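Local coordinates for vacuolar-sorting protein BRO1 (Saccharomyces cerevisiae, PDB 1ZB1) that recruits the DOA4 deubiquitinase to endosomes and helps sort multivesicular-body cargo into intralumenal vesicles, at residues A[71-76]-A[354-359]; A[99-104]-A[109-114]; A[214-219]-A[257-262]. One frame throughout, in Å; residues are numbered along the deposited sequence.

How the contacts relate
All three contacts belong to the Bro1 domain, a mostly helical unit that may take part in binding SNF7. Contact 1 brings helix 65-86 against helix 349-371 near the end of the modelled chain, and both of the other contacts are nested inside the long loop it closes. Contact 2 is the domain's two-stranded hairpin, which follows helix 65-86 in the chain; its centre is about 25 Å from that of contact 1, yet their nearest atoms are about 6 Å apart. Contact 3 pairs two successive helices across the chain's centre from both, about 39 Å from each, centre to centre. None of the three touches another.

Contact 1: residues A[71-76]-A[354-359]; sequences QNLKYY and EPYMQD
Leu73 and Tyr356 make a CH-pi contact that is the main contact between residues 71-76 and 354-359. Leu73 CB sits 3.7 Å from the centroid of the Tyr356 ring, on the ring normal, so the leucine comes down squarely over one face. Its branch then spreads toward the phenolic end: CG is 3.6 Å from Tyr356 CE1, and CD2 comes within 4.0 Å of Tyr356 OH. Both torsions of Leu73 depart from staggered values (chi1 -91°, chi2 -18°), and with them CG and CD2 run along the ring toward its hydroxyl end, while CD1 is turned away from it. Tyr356 has its CG anti to the carbonyl carbon (chi1 -59°), which turns the ring to meet Leu73, and both CB atoms point toward the opposing helix.

The domain is built largely of helices, and here its last modelled helix lies on one of its early ones, joining regions 278 residues apart. Helix 349-371 is kinked in this region, where Pro355 has no N-H to give to the preceding turn. Beside Tyr356, Met357 touches Ser77, Glu80 and His81, while Trp349 meets Tyr76 edge-to-face. On its own side Leu73 also packs on Ile129 of helix 118-139.

A second apolar touch comes from the aliphatic part of Lys74, whose CG approaches Tyr356 CD2 obliquely at 4.0 Å, the two side chains running at roughly right angles. Electrostatics contribute little directly: the extended lysine chain carries NZ into a salt bridge with Glu70 on its own helix, whereas Asp359 OD2 remains 6.6 Å from Lys74 NZ.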
loop_
_atom_site.group_PDB
_atom_site.type_symbol
_atom_site.label_atom_id
_atom_site.label_comp_id
_atom_site.label_asym_id
_atom_site.label_seq_id
_atom_site.Cartn_x
_atom_site.Cartn_y
_atom_site.Cartn_z
ATOM N N GLN A 71 -15.998 -6.490 -8.108
ATOM C CA GLN A 71 -17.267 -5.781 -7.893
ATOM C C GLN A 71 -17.029 -4.290 -7.664
ATOM O O GLN A 71 -17.766 -3.445 -8.172
ATOM C CB GLN A 71 -18.026 -6.354 -6.686
ATOM C CG GLN A 71 -18.185 -7.870 -6.679
ATOM C CD GLN A 71 -18.668 -8.436 -8.002
ATOM O OE1 GLN A 71 -18.076 -9.375 -8.531
ATOM N NE2 GLN A 71 -19.747 -7.879 -8.539
ATOM N N ASN A 72 -16.001 -3.975 -6.881
ATOM C CA ASN A 72 -15.676 -2.580 -6.591
ATOM C C ASN A 72 -15.173 -1.806 -7.810
ATOM O O ASN A 72 -15.536 -0.644 -7.991
ATOM C CB ASN A 72 -14.657 -2.514 -5.455
ATOM C CG ASN A 72 -15.313 -2.617 -4.091
ATOM O OD1 ASN A 72 -15.778 -1.614 -3.540
ATOM N ND2 ASN A 72 -15.378 -3.837 -3.546
ATOM N N LEU A 73 -14.339 -2.437 -8.638
ATOM C CA LEU A 73 -13.832 -1.774 -9.842
ATOM C C LEU A 73 -15.000 -1.492 -10.791
ATOM O O LEU A 73 -15.056 -0.435 -11.419
ATOM C CB LEU A 73 -12.799 -2.645 -10.569
ATOM C CG LEU A 73 -11.287 -2.597 -10.311
ATOM C CD1 LEU A 73 -10.889 -1.321 -9.610
ATOM C CD2 LEU A 73 -10.862 -3.822 -9.521
ATOM N N LYS A 74 -15.929 -2.442 -10.901
ATOM C CA LYS A 74 -17.093 -2.258 -11.766
ATOM C C LYS A 74 -18.018 -1.171 -11.216
ATOM O O LYS A 74 -18.565 -0.352 -11.973
ATOM C CB LYS A 74 -17.861 -3.579 -11.920
ATOM C CG LYS A 74 -17.095 -4.614 -12.742
ATOM C CD LYS A 74 -17.896 -5.892 -12.978
ATOM C CE LYS A 74 -17.149 -6.809 -13.957
ATOM N NZ LYS A 74 -17.814 -8.125 -14.167
ATOM N N TYR A 75 -18.193 -1.155 -9.900
ATOM C CA TYR A 75 -19.049 -0.138 -9.294
ATOM C C TYR A 75 -18.400 1.245 -9.442
ATOM O O TYR A 75 -19.096 2.226 -9.687
ATOM C CB TYR A 75 -19.313 -0.453 -7.812
ATOM C CG TYR A 75 -20.305 0.498 -7.162
ATOM C CD1 TYR A 75 -21.574 0.687 -7.707
ATOM C CD2 TYR A 75 -19.956 1.240 -6.027
ATOM C CE1 TYR A 75 -22.474 1.599 -7.150
ATOM C CE2 TYR A 75 -20.856 2.154 -5.455
ATOM C CZ TYR A 75 -22.107 2.328 -6.027
ATOM O OH TYR A 75 -22.986 3.251 -5.512
ATOM N N TYR A 76 -17.077 1.332 -9.292
ATOM C CA TYR A 76 -16.402 2.627 -9.447
ATOM C C TYR A 76 -16.616 3.110 -10.885
ATOM O O TYR A 76 -16.889 4.297 -11.119
ATOM C CB TYR A 76 -14.893 2.520 -9.171
ATOM C CG TYR A 76 -14.199 3.876 -9.032
ATOM C CD1 TYR A 76 -14.023 4.465 -7.780
ATOM C CD2 TYR A 76 -13.759 4.580 -10.155
ATOM C CE1 TYR A 76 -13.424 5.726 -7.643
ATOM C CE2 TYR A 76 -13.161 5.846 -10.037
ATOM C CZ TYR A 76 -12.997 6.411 -8.778
ATOM O OH TYR A 76 -12.399 7.653 -8.648
ATOM N N GLU A 354 -9.271 1.584 -16.393
ATOM C CA GLU A 354 -9.602 1.509 -17.811
ATOM C C GLU A 354 -10.248 0.226 -18.355
ATOM O O GLU A 354 -11.265 0.294 -19.033
ATOM C CB GLU A 354 -8.351 1.859 -18.621
ATOM C CG GLU A 354 -8.582 2.099 -20.091
ATOM C CD GLU A 354 -7.439 2.873 -20.711
ATOM O OE1 GLU A 354 -7.306 4.079 -20.397
ATOM O OE2 GLU A 354 -6.665 2.282 -21.496
ATOM N N PRO A 355 -9.679 -0.954 -18.065
ATOM C CA PRO A 355 -10.271 -2.197 -18.577
ATOM C C PRO A 355 -11.740 -2.449 -18.197
ATOM O O PRO A 355 -12.427 -3.235 -18.853
ATOM C CB PRO A 355 -9.345 -3.276 -18.016
ATOM C CG PRO A 355 -8.022 -2.568 -17.910
ATOM C CD PRO A 355 -8.419 -1.228 -17.351
ATOM N N TYR A 356 -12.221 -1.783 -17.149
ATOM C CA TYR A 356 -13.603 -1.966 -16.689
ATOM C C TYR A 356 -14.620 -0.954 -17.217
ATOM O O TYR A 356 -15.827 -1.195 -17.151
ATOM C CB TYR A 356 -13.657 -1.937 -15.157
ATOM C CG TYR A 356 -12.814 -2.997 -14.496
ATOM C CD1 TYR A 356 -11.452 -2.795 -14.264
ATOM C CD2 TYR A 356 -13.371 -4.223 -14.133
ATOM C CE1 TYR A 356 -10.662 -3.801 -13.681
ATOM C CE2 TYR A 356 -12.597 -5.227 -13.555
ATOM C CZ TYR A 356 -11.246 -5.010 -13.334
ATOM O OH TYR A 356 -10.479 -6.014 -12.785
ATOM N N MET A 357 -14.136 0.167 -17.743
ATOM C CA MET A 357 -15.011 1.232 -18.231
ATOM C C MET A 357 -15.980 0.914 -19.386
ATOM O O MET A 357 -17.155 1.279 -19.326
ATOM C CB MET A 357 -14.160 2.454 -18.594
ATOM C CG MET A 357 -13.423 3.069 -17.406
ATOM S SD MET A 357 -14.519 3.784 -16.141
ATOM C CE MET A 357 -14.839 5.383 -16.836
ATOM N N GLN A 358 -15.499 0.239 -20.427
ATOM C CA GLN A 358 -16.342 -0.092 -21.582
ATOM C C GLN A 358 -17.649 -0.839 -21.292
ATOM O O GLN A 358 -18.734 -0.356 -21.627
ATOM C CB GLN A 358 -15.531 -0.897 -22.604
ATOM C CG GLN A 358 -15.171 -0.130 -23.863
ATOM C CD GLN A 358 -16.388 0.256 -24.692
ATOM O OE1 GLN A 358 -17.215 1.067 -24.269
ATOM N NE2 GLN A 358 -16.502 -0.329 -25.883
ATOM N N ASP A 359 -17.551 -2.017 -20.686
ATOM C CA ASP A 359 -18.741 -2.816 -20.393
ATOM C C ASP A 359 -19.780 -2.091 -19.533
ATOM O O ASP A 359 -20.989 -2.246 -19.741
ATOM C CB ASP A 359 -18.349 -4.140 -19.719
ATOM C CG ASP A 359 -17.608 -5.079 -20.663
ATOM O OD1 ASP A 359 -18.030 -5.203 -21.836
ATOM O OD2 ASP A 359 -16.612 -5.701 -20.229
#

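Contact 2: residues A[99-104]-A[109-114]; sequences WYDAEY and KGLKYT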
loop_
_atom_site.group_PDB
_atom_site.type_symbol
_atom_site.label_atom_id
_atom_site.label_comp_id
_atom_site.label_asym_id
_atom_site.label_seq_id
_atom_site.Cartn_x
_atom_site.Cartn_y
_atom_site.Cartn_z
ATOM N N TRP A 99 -20.891 6.300 4.883
ATOM C CA TRP A 99 -19.674 5.532 5.171
ATOM C C TRP A 99 -19.088 5.718 6.568
ATOM O O TRP A 99 -19.069 6.827 7.108
ATOM C CB TRP A 99 -18.577 5.858 4.148
ATOM C CG TRP A 99 -18.908 5.420 2.753
ATOM C CD1 TRP A 99 -19.691 6.076 1.851
ATOM C CD2 TRP A 99 -18.496 4.205 2.120
ATOM N NE1 TRP A 99 -19.795 5.342 0.688
ATOM C CE2 TRP A 99 -19.070 4.188 0.829
ATOM C CE3 TRP A 99 -17.695 3.123 2.518
ATOM C CZ2 TRP A 99 -18.870 3.133 -0.070
ATOM C CZ3 TRP A 99 -17.495 2.068 1.616
ATOM C CH2 TRP A 99 -18.083 2.086 0.340
ATOM N N TYR A 100 -18.587 4.620 7.129
ATOM C CA TYR A 100 -17.962 4.616 8.448
ATOM C C TYR A 100 -16.441 4.708 8.321
ATOM O O TYR A 100 -15.859 4.235 7.343
ATOM C CB TYR A 100 -18.284 3.315 9.202
ATOM C CG TYR A 100 -19.718 3.148 9.655
ATOM C CD1 TYR A 100 -20.720 2.750 8.765
ATOM C CD2 TYR A 100 -20.068 3.358 10.992
ATOM C CE1 TYR A 100 -22.038 2.560 9.201
ATOM C CE2 TYR A 100 -21.378 3.175 11.435
ATOM C CZ TYR A 100 -22.352 2.774 10.540
ATOM O OH TYR A 100 -23.633 2.576 10.992
ATOM N N ASP A 101 -15.792 5.307 9.311
ATOM C CA ASP A 101 -14.338 5.391 9.294
ATOM C C ASP A 101 -13.787 3.979 9.553
ATOM O O ASP A 101 -14.388 3.207 10.306
ATOM C CB ASP A 101 -13.829 6.319 10.402
ATOM C CG ASP A 101 -13.991 7.790 10.068
ATOM O OD1 ASP A 101 -14.357 8.118 8.921
ATOM O OD2 ASP A 101 -13.732 8.616 10.963
ATOM N N ALA A 102 -12.651 3.651 8.940
ATOM C CA ALA A 102 -12.031 2.340 9.144
ATOM C C ALA A 102 -11.757 2.144 10.635
ATOM O O ALA A 102 -11.341 3.077 11.325
ATOM C CB ALA A 102 -10.722 2.236 8.348
ATOM N N GLU A 103 -11.989 0.934 11.131
ATOM C CA GLU A 103 -11.790 0.647 12.549
ATOM C C GLU A 103 -10.469 -0.047 12.870
ATOM O O GLU A 103 -10.339 -1.255 12.693
ATOM C CB GLU A 103 -12.954 -0.198 13.073
ATOM C CG GLU A 103 -14.272 0.550 13.104
ATOM C CD GLU A 103 -15.439 -0.299 13.578
ATOM O OE1 GLU A 103 -16.498 0.285 13.884
ATOM O OE2 GLU A 103 -15.304 -1.540 13.638
ATOM N N TYR A 104 -9.488 0.719 13.340
ATOM C CA TYR A 104 -8.196 0.137 13.692
ATOM C C TYR A 104 -8.158 -0.176 15.183
ATOM O O TYR A 104 -8.340 -1.321 15.599
ATOM C CB TYR A 104 -7.047 1.096 13.360
ATOM C CG TYR A 104 -6.921 1.466 11.900
ATOM C CD1 TYR A 104 -7.437 2.665 11.426
ATOM C CD2 TYR A 104 -6.270 0.623 10.995
ATOM C CE1 TYR A 104 -7.311 3.026 10.094
ATOM C CE2 TYR A 104 -6.137 0.975 9.650
ATOM C CZ TYR A 104 -6.663 2.181 9.211
ATOM O OH TYR A 104 -6.540 2.560 7.895
ATOM N N LYS A 109 -15.246 4.066 16.984
ATOM C CA LYS A 109 -15.836 2.735 17.005
ATOM C C LYS A 109 -17.176 2.724 16.276
ATOM O O LYS A 109 -17.948 1.770 16.396
ATOM C CB LYS A 109 -16.037 2.271 18.452
ATOM C CG LYS A 109 -14.787 2.341 19.319
ATOM C CD LYS A 109 -13.682 1.430 18.799
ATOM C CE LYS A 109 -12.430 1.544 19.658
ATOM N NZ LYS A 109 -11.308 0.722 19.125
ATOM N N GLY A 110 -17.450 3.785 15.523
ATOM C CA GLY A 110 -18.702 3.864 14.787
ATOM C C GLY A 110 -18.974 5.255 14.240
ATOM O O GLY A 110 -20.119 5.703 14.198
ATOM N N LEU A 111 -17.917 5.939 13.818
ATOM C CA LEU A 111 -18.056 7.289 13.277
ATOM C C LEU A 111 -18.407 7.226 11.789
ATOM O O LEU A 111 -17.632 6.716 10.977
ATOM C CB LEU A 111 -16.757 8.068 13.474
ATOM C CG LEU A 111 -16.867 9.590 13.340
ATOM C CD1 LEU A 111 -17.910 10.105 14.332
ATOM C CD2 LEU A 111 -15.513 10.243 13.611
ATOM N N LYS A 112 -19.578 7.746 11.436
ATOM C CA LYS A 112 -20.023 7.728 10.049
ATOM C C LYS A 112 -20.476 9.092 9.545
ATOM O O LYS A 112 -20.813 9.981 10.332
ATOM C CB LYS A 112 -21.173 6.734 9.881
ATOM C CG LYS A 112 -22.399 7.066 10.706
ATOM C CD LYS A 112 -23.590 6.217 10.290
ATOM C CE LYS A 112 -24.811 6.533 11.135
ATOM N NZ LYS A 112 -25.969 5.693 10.736
ATOM N N TYR A 113 -20.493 9.236 8.223
ATOM C CA TYR A 113 -20.915 10.468 7.575
ATOM C C TYR A 113 -21.817 10.139 6.392
ATOM O O TYR A 113 -21.680 9.080 5.760
ATOM C CB TYR A 113 -19.704 11.243 7.054
ATOM C CG TYR A 113 -18.662 11.560 8.100
ATOM C CD1 TYR A 113 -18.816 12.652 8.962
ATOM C CD2 TYR A 113 -17.521 10.764 8.232
ATOM C CE1 TYR A 113 -17.850 12.946 9.936
ATOM C CE2 TYR A 113 -16.549 11.046 9.201
ATOM C CZ TYR A 113 -16.718 12.137 10.047
ATOM O OH TYR A 113 -15.744 12.429 10.980
ATOM N N THR A 114 -22.737 11.051 6.102
ATOM C CA THR A 114 -23.647 10.907 4.969
ATOM C C THR A 114 -23.434 12.165 4.130
ATOM O O THR A 114 -23.482 13.281 4.654
ATOM C CB THR A 114 -25.123 10.823 5.429
ATOM O OG1 THR A 114 -25.321 9.626 6.193
ATOM C CG2 THR A 114 -26.060 10.814 4.226
HETATM O O HOH W 1 -13.406 11.202 10.725
#
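Leu111 O takes one hydrogen bond, from Asp101 N at 2.9 Å, with an N-H...O angle of 159° and the donor almost in line with the carbonyl, and a weaker CA-H...O contact from Tyr100 CA. Trp99 O likewise takes a CA-H, from Lys112, and an N-H, but Tyr113 N, at 3.0 Å, is tilted from the carbonyl plane; Trp99 N returns a 3.0 Å bond to Tyr113 O. The two Trp99-Tyr113 bonds belong to the antiparallel beta hairpin of strands 97-100 and 112-115, in which that pair is hydrogen-bonded and Tyr100 with Lys112 non-hydrogen-bonded; the Asp101-Leu111 bond continues the ladder toward the turn.

On the Tyr100 face, Lys112 CB lies 3.8 Å from the ring centroid in a CH-pi contact. Lys112 CG is placed between the backbone N and the carbonyl carbon (chi1 61°), and from there the extended chain runs alongside the tyrosine, with CD 3.7 Å from Tyr100 CZ. Beyond the ring, NZ forms a salt bridge with Glu19.

Asp101, just past the end of strand 97-100, meets the edge of the Tyr113 ring with OD1, in the ring plane, and this oxygen is hydrogen-bonded to Ser171; its OD2 accepts from a water 2.6 Å away, and the same water is hydrogen-bonded to Tyr113 OH at 2.7 Å, bridging the two side chains. The indole of Trp99 reaches helix 118-139, bonding Glu121 through NE1 and meeting Phe120 edge-to-face. A long, weak ion pair of Asp101 OD1 with Lys16 NZ, together with the Ser171 and water bonds, would be consistent with a charged carboxylate, which ties the hairpin to the loop that carries Ser171.

Contact 3: residues A[214-219]-A[257-262]; sequences LSRATC and SLSAYY
Leu258, which reaches across to Ser215, has its CG at the edge of the Tyr262 ring and in the ring plane, while Tyr261 CD2 lies 3.7 Å above one face of that ring, offset toward its rim. Across the interface, Leu258 CD2 touches Ser215 OG at 3.7 Å. Leu258 CG is anti to its backbone N (chi1 -158°), which lets a methyl of the branch meet the hydroxyl. That hydroxyl is already hydrogen-bonded to Ile211 O on its own helix.

Two serines face each other at the centre, with Ser215 CB 3.8 Å from Ser259 CB. Such small residues let helices 208-230 and 242-269, successive in the chain and forming an antiparallel helical hairpin, come close: the axes of the two short segments approach to 8.0 Å, with their directions 162° apart. Ser259 OG lies 3.6 Å from Arg216 CB and spans the interface to bond Ser212 O one turn earlier, so this buried hydroxyl stitches the helices together. The rest of the arginine bends at chi2 (61°) and leads away from helix 242-269, its side chain packing on Ile338 and Ala340.

Behind the interface, Leu214 O takes Thr218 N at 3.1 Å and Thr218 OG1 at 3.0 Å, reached from opposite faces of the carbonyl plane; Gln191 NE2 of helix 176-198 is a further partner of this oxygen.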
loop_
_atom_site.group_PDB
_atom_site.type_symbol
_atom_site.label_atom_id
_atom_site.label_comp_id
_atom_site.label_asym_id
_atom_site.label_seq_id
_atom_site.Cartn_x
_atom_site.Cartn_y
_atom_site.Cartn_z
ATOM N N LEU A 214 19.219 -2.557 -3.842
ATOM C CA LEU A 214 17.789 -2.765 -3.629
ATOM C C LEU A 214 17.438 -2.650 -2.151
ATOM O O LEU A 214 16.365 -2.157 -1.795
ATOM C CB LEU A 214 17.371 -4.143 -4.150
ATOM C CG LEU A 214 17.442 -4.328 -5.670
ATOM C CD1 LEU A 214 17.245 -5.786 -6.020
ATOM C CD2 LEU A 214 16.390 -3.455 -6.334
ATOM N N SER A 215 18.347 -3.114 -1.295
ATOM C CA SER A 215 18.142 -3.054 0.142
ATOM C C SER A 215 18.177 -1.611 0.602
ATOM O O SER A 215 17.403 -1.215 1.466
ATOM C CB SER A 215 19.222 -3.853 0.876
ATOM O OG SER A 215 19.029 -5.244 0.698
ATOM N N ARG A 216 19.071 -0.819 0.021
ATOM C CA ARG A 216 19.164 0.577 0.407
ATOM C C ARG A 216 17.858 1.281 0.078
ATOM O O ARG A 216 17.377 2.107 0.853
ATOM C CB ARG A 216 20.316 1.276 -0.315
ATOM C CG ARG A 216 20.531 2.697 0.175
ATOM C CD ARG A 216 20.872 2.706 1.664
ATOM N NE ARG A 216 20.615 3.996 2.299
ATOM C CZ ARG A 216 21.205 5.138 1.955
ATOM N NH1 ARG A 216 22.098 5.161 0.972
ATOM N NH2 ARG A 216 20.898 6.258 2.597
ATOM N N ALA A 217 17.281 0.948 -1.070
ATOM C CA ALA A 217 16.025 1.561 -1.477
ATOM C C ALA A 217 14.910 1.193 -0.493
ATOM O O ALA A 217 14.077 2.034 -0.151
ATOM C CB ALA A 217 15.659 1.123 -2.898
ATOM N N THR A 218 14.901 -0.058 -0.035
ATOM C CA THR A 218 13.887 -0.515 0.920
ATOM C C THR A 218 13.976 0.332 2.188
ATOM O O THR A 218 12.958 0.765 2.744
ATOM C CB THR A 218 14.090 -1.997 1.285
ATOM O OG1 THR A 218 14.067 -2.789 0.089
ATOM C CG2 THR A 218 12.978 -2.478 2.218
ATOM N N CYS A 219 15.205 0.577 2.629
ATOM C CA CYS A 219 15.452 1.390 3.810
ATOM C C CYS A 219 14.902 2.798 3.600
ATOM O O CYS A 219 14.142 3.301 4.427
ATOM C CB CYS A 219 16.957 1.462 4.101
ATOM S SG CYS A 219 17.409 2.792 5.241
ATOM N N SER A 257 21.217 -2.083 7.336
ATOM C CA SER A 257 22.247 -3.031 7.752
ATOM C C SER A 257 22.513 -4.052 6.650
ATOM O O SER A 257 23.666 -4.332 6.314
ATOM C CB SER A 257 21.813 -3.774 9.021
ATOM O OG SER A 257 22.711 -4.834 9.325
ATOM N N LEU A 258 21.436 -4.603 6.099
ATOM C CA LEU A 258 21.534 -5.601 5.041
ATOM C C LEU A 258 22.259 -5.030 3.828
ATOM O O LEU A 258 23.011 -5.733 3.150
ATOM C CB LEU A 258 20.135 -6.070 4.632
ATOM C CG LEU A 258 20.061 -7.431 3.941
ATOM C CD1 LEU A 258 20.467 -8.511 4.936
ATOM C CD2 LEU A 258 18.645 -7.686 3.431
ATOM N N SER A 259 22.025 -3.750 3.565
ATOM C CA SER A 259 22.645 -3.065 2.437
ATOM C C SER A 259 24.160 -2.954 2.619
ATOM O O SER A 259 24.932 -3.242 1.702
ATOM C CB SER A 259 22.046 -1.666 2.289
ATOM O OG SER A 259 22.613 -0.996 1.185
ATOM N N ALA A 260 24.577 -2.524 3.806
ATOM C CA ALA A 260 25.993 -2.375 4.120
ATOM C C ALA A 260 26.691 -3.731 4.078
ATOM O O ALA A 260 27.813 -3.846 3.588
ATOM C CB ALA A 260 26.157 -1.741 5.499
ATOM N N TYR A 261 26.023 -4.753 4.601
ATOM C CA TYR A 261 26.570 -6.102 4.612
ATOM C C TYR A 261 26.907 -6.565 3.195
ATOM O O TYR A 261 28.042 -6.958 2.910
ATOM C CB TYR A 261 25.565 -7.065 5.250
ATOM C CG TYR A 261 25.875 -8.542 5.057
ATOM C CD1 TYR A 261 27.084 -9.092 5.492
ATOM C CD2 TYR A 261 24.949 -9.390 4.457
ATOM C CE1 TYR A 261 27.355 -10.449 5.333
ATOM C CE2 TYR A 261 25.208 -10.743 4.294
ATOM C CZ TYR A 261 26.412 -11.268 4.733
ATOM O OH TYR A 261 26.665 -12.607 4.571
ATOM N N TYR A 262 25.926 -6.510 2.301
ATOM C CA TYR A 262 26.160 -6.955 0.935
ATOM C C TYR A 262 27.194 -6.116 0.192
ATOM O O TYR A 262 27.950 -6.648 -0.615
ATOM C CB TYR A 262 24.838 -7.028 0.173
ATOM C CG TYR A 262 24.098 -8.308 0.476
ATOM C CD1 TYR A 262 24.491 -9.513 -0.105
ATOM C CD2 TYR A 262 23.051 -8.332 1.398
ATOM C CE1 TYR A 262 23.865 -10.708 0.223
ATOM C CE2 TYR A 262 22.421 -9.520 1.736
ATOM C CZ TYR A 262 22.831 -10.703 1.146
ATOM O OH TYR A 262 22.215 -11.881 1.480
#